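Local coordinates for protein iron dependent repressor (Sulfolobus solfataricus, PDB 2X4H) that probably binds DNA as a metal-responsive transcription regulator of the DtxR/MntR family and binds zinc ions, at residues I90-V93 with N94-I97; S46-F49 with E50-H54. All coordinates share one frame; numbering follows the deposited sequence.

Contact 1 (I90-V93 with N94-I97); sequences ILLV and NIGI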
# COMPACT_ATOMS: atom_id res chain seq x y z
N ILE C 90 12.83 -27.91 3.99
CA ILE C 90 13.48 -28.95 4.76
C ILE C 90 12.46 -29.79 5.52
O ILE C 90 12.56 -31.02 5.52
CB ILE C 90 14.54 -28.41 5.74
CG1 ILE C 90 15.78 -27.97 4.95
CG2 ILE C 90 14.96 -29.49 6.78
CD1 ILE C 90 16.83 -27.25 5.76
N LEU C 91 11.50 -29.12 6.16
CA LEU C 91 10.41 -29.84 6.84
C LEU C 91 9.71 -30.75 5.84
O LEU C 91 9.45 -31.90 6.15
CB LEU C 91 9.39 -28.88 7.49
CG LEU C 91 8.10 -29.52 8.03
CD1 LEU C 91 8.40 -30.47 9.17
CD2 LEU C 91 7.07 -28.41 8.43
N LEU C 92 9.43 -30.24 4.65
CA LEU C 92 8.62 -30.97 3.68
C LEU C 92 9.37 -32.18 3.14
O LEU C 92 8.80 -33.28 3.03
CB LEU C 92 8.13 -30.05 2.57
CG LEU C 92 7.20 -28.91 3.01
CD1 LEU C 92 6.67 -28.16 1.81
CD2 LEU C 92 6.03 -29.42 3.86
N VAL C 93 10.66 -32.02 2.89
CA VAL C 93 11.47 -33.16 2.45
C VAL C 93 11.57 -34.17 3.59
O VAL C 93 11.49 -35.39 3.35
CB VAL C 93 12.85 -32.71 1.91
CG1 VAL C 93 13.83 -33.88 1.78
CG2 VAL C 93 12.67 -32.00 0.57
N ASN C 94 11.73 -33.70 4.83
CA ASN C 94 11.95 -34.63 5.97
C ASN C 94 10.68 -35.44 6.29
O ASN C 94 10.76 -36.53 6.88
CB ASN C 94 12.39 -33.91 7.25
CG ASN C 94 13.79 -33.37 7.17
OD1 ASN C 94 14.50 -33.52 6.15
ND2 ASN C 94 14.23 -32.73 8.27
N ILE C 95 9.52 -34.91 5.89
CA ILE C 95 8.27 -35.66 6.09
C ILE C 95 7.84 -36.38 4.83
O ILE C 95 6.72 -36.87 4.78
CB ILE C 95 7.13 -34.76 6.63
CG1 ILE C 95 6.57 -33.82 5.55
CG2 ILE C 95 7.62 -33.92 7.81
CD1 ILE C 95 5.46 -32.91 6.07
N GLY C 96 8.71 -36.46 3.83
CA GLY C 96 8.49 -37.34 2.68
C GLY C 96 8.05 -36.73 1.35
O GLY C 96 7.67 -37.45 0.46
N ILE C 97 8.08 -35.42 1.22
CA ILE C 97 7.71 -34.77 -0.05
C ILE C 97 8.96 -34.53 -0.93
O ILE C 97 9.95 -34.01 -0.46
CB ILE C 97 6.95 -33.43 0.23
CG1 ILE C 97 5.65 -33.74 0.99
CG2 ILE C 97 6.59 -32.74 -1.07
CD1 ILE C 97 4.92 -32.60 1.53

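Contact 2 (S46-F49 with E50-H54); sequences SSVF and EEVSH. With ZN (zinc ion), chain L; ZN (zinc ion), chain K.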
# COMPACT_ATOMS: atom_id res chain seq x y z
N SER C 46 4.44 2.93 -14.32
CA SER C 46 3.38 3.42 -13.44
C SER C 46 3.09 2.40 -12.34
O SER C 46 2.95 2.76 -11.18
CB SER C 46 2.10 3.70 -14.25
OG SER C 46 1.58 2.50 -14.78
N SER C 47 3.01 1.12 -12.71
CA SER C 47 2.88 0.03 -11.72
C SER C 47 4.07 0.00 -10.76
O SER C 47 3.88 -0.15 -9.55
CB SER C 47 2.74 -1.32 -12.40
OG SER C 47 1.68 -1.33 -13.35
N VAL C 48 5.28 0.18 -11.27
CA VAL C 48 6.44 0.22 -10.40
C VAL C 48 6.41 1.43 -9.48
O VAL C 48 6.67 1.30 -8.29
CB VAL C 48 7.78 0.18 -11.18
CG1 VAL C 48 8.97 0.36 -10.23
CG2 VAL C 48 7.91 -1.13 -11.94
N PHE C 49 6.06 2.60 -10.00
CA PHE C 49 5.93 3.81 -9.17
C PHE C 49 4.90 3.61 -8.06
O PHE C 49 5.14 3.97 -6.91
CB PHE C 49 5.54 5.04 -10.01
CG PHE C 49 5.67 6.35 -9.27
CD1 PHE C 49 6.70 7.23 -9.58
CD2 PHE C 49 4.77 6.69 -8.25
CE1 PHE C 49 6.83 8.44 -8.90
CE2 PHE C 49 4.90 7.89 -7.57
CZ PHE C 49 5.93 8.78 -7.90
N GLU C 50 3.75 3.06 -8.41
CA GLU C 50 2.69 2.83 -7.45
C GLU C 50 3.17 1.85 -6.39
O GLU C 50 3.05 2.11 -5.19
CB GLU C 50 1.43 2.31 -8.15
CG GLU C 50 0.26 1.92 -7.26
CD GLU C 50 -0.41 3.06 -6.51
OE1 GLU C 50 -0.97 2.77 -5.44
OE2 GLU C 50 -0.40 4.21 -6.98
N GLU C 51 3.75 0.73 -6.82
CA GLU C 51 4.17 -0.30 -5.86
C GLU C 51 5.29 0.24 -4.99
O GLU C 51 5.25 0.09 -3.77
CB GLU C 51 4.56 -1.62 -6.55
CG GLU C 51 4.95 -2.79 -5.58
CD GLU C 51 3.82 -3.18 -4.64
OE1 GLU C 51 2.70 -2.70 -4.82
OE2 GLU C 51 4.01 -3.98 -3.71
N VAL C 52 6.25 0.92 -5.60
CA VAL C 52 7.32 1.52 -4.80
C VAL C 52 6.79 2.42 -3.67
O VAL C 52 7.33 2.39 -2.57
CB VAL C 52 8.37 2.22 -5.67
CG1 VAL C 52 9.28 3.11 -4.81
CG2 VAL C 52 9.23 1.17 -6.39
N SER C 53 5.70 3.15 -3.87
CA SER C 53 5.20 4.04 -2.81
C SER C 53 4.57 3.25 -1.66
O SER C 53 4.71 3.62 -0.50
CB SER C 53 4.26 5.15 -3.34
OG SER C 53 3.08 4.62 -3.89
N HIS C 54 3.95 2.13 -1.98
CA HIS C 54 3.54 1.17 -0.95
C HIS C 54 4.68 0.51 -0.18
O HIS C 54 4.57 0.29 1.03
CB HIS C 54 2.61 0.11 -1.54
CG HIS C 54 1.26 0.65 -1.90
ND1 HIS C 54 0.45 1.28 -0.97
CD2 HIS C 54 0.58 0.67 -3.07
CE1 HIS C 54 -0.67 1.66 -1.55
NE2 HIS C 54 -0.61 1.31 -2.83
ZN ZN L . -1.84 1.66 -4.32
ZN ZN K . 3.08 -4.46 -2.30

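Contact 1 (I90-V93 with N94-I97)
Leu92 and Ile97 meet where helix 72-94 runs out, and the backbone bonds here show how a helix is brought to a stop. Two bonds still keep helical spacing: Asn94 N to Ile90 O at 2.9 Å and Ile95 N to Leu91 O at 3.0 Å. Then Ile97 N reaches back five residues to Leu92 O at 2.9 Å, while Gly96 N turns to Val93 O at 3.0 Å, approaching from above the carbonyl plane, 67° out of it. This is a Schellman motif, with Gly96 as its C-prime residue; at its positive phi of 105° a beta carbon would collide with the carbonyl oxygen of the residue before, which favours glycine. A CA-H...O contact from Val93 CA to Ile97 O, 3.4 Å, also links the emerging chain to the last turn.

Among the apolar contacts, Ile95 CG2 lies 3.8 Å from Leu91 CD1, the two side chains slanting across one another, whereas the Leu92 side chain lies alongside those of Ile95 and Ile97, pointing the same way, with Leu92 CD2 4.1 Å from Ile97 CD1. With chi1 at 74°, Ile95 CG1 is set between its own N and carbonyl carbon, near the oxygens of Leu91 and Leu92. Cutting Ile95 back to an alanine is likely to take CG2 from Leu91 CD1 and open a gap beside Tyr124 of the second subunit. Leu91 itself packs on Leu91 of that subunit.

Contact 2 (S46-F49 with E50-H54)
Val48 and Val52 form the closely packed flank of this helical turn: CG1 of the first and CG2 of the second meet obliquely at 3.9 Å, beside a backbone bond of 2.7 Å from Val52 N to Val48 O. Both valines pack on Ile34 of helix 34-41, as in the helix-turn-helix of this family, whose second helix, here 45-57, is by analogy with relatives probably the one that reads DNA. Phe49 belongs to the looser, exposed side. Glu50 N lies at its ring edge, near the ring plane, and the ring packs against Arg14 of the third subunit, while the bond from Ser53 N to Phe49 O is longer, 3.2 Å. Ser53 OG folds back onto Glu50 O at 2.8 Å.

On the zinc-bearing face Glu50 and His54, one turn apart, grip the same ion through Glu50 OE1 at 1.8 Å and His54 NE2 at 2.0 Å; Glu50 has a further polar partner in Ser12 of the third subunit. Glu51 starts with CG anti to its backbone N (chi1 -177°) and then bends at chi2, which carries OE2 to a different zinc, 1.8 Å away. Glu15 of this chain and Glu50 and His54 of the third subunit join it there; Glu15 and Glu51 of that subunit complete the first site. Neighbouring glutamates thus serve separate ions, each with ligands from two chains, consistent with zinc tying this interface together.

Along the chain contact 2 comes first, within helix 45-57 of the DNA-binding region, and contact 1 follows at the end of helix 72-94, in the metal-binding and dimerisation region. They lie on opposite sides of the chain's centre, with their own centres about 37 Å apart and nearest atoms about 25 Å apart, and share no helix or sheet. Between them in sequence come the two-stranded antiparallel sheet, strands 61-64 and 67-70, and most of the long helix that contact 1 terminates. Each faces a different copy of the protein: residues 90-97 pack on the second subunit, residues 46-54 share zinc with the third. The chain therefore joins the four-chain assembly through two distant regions.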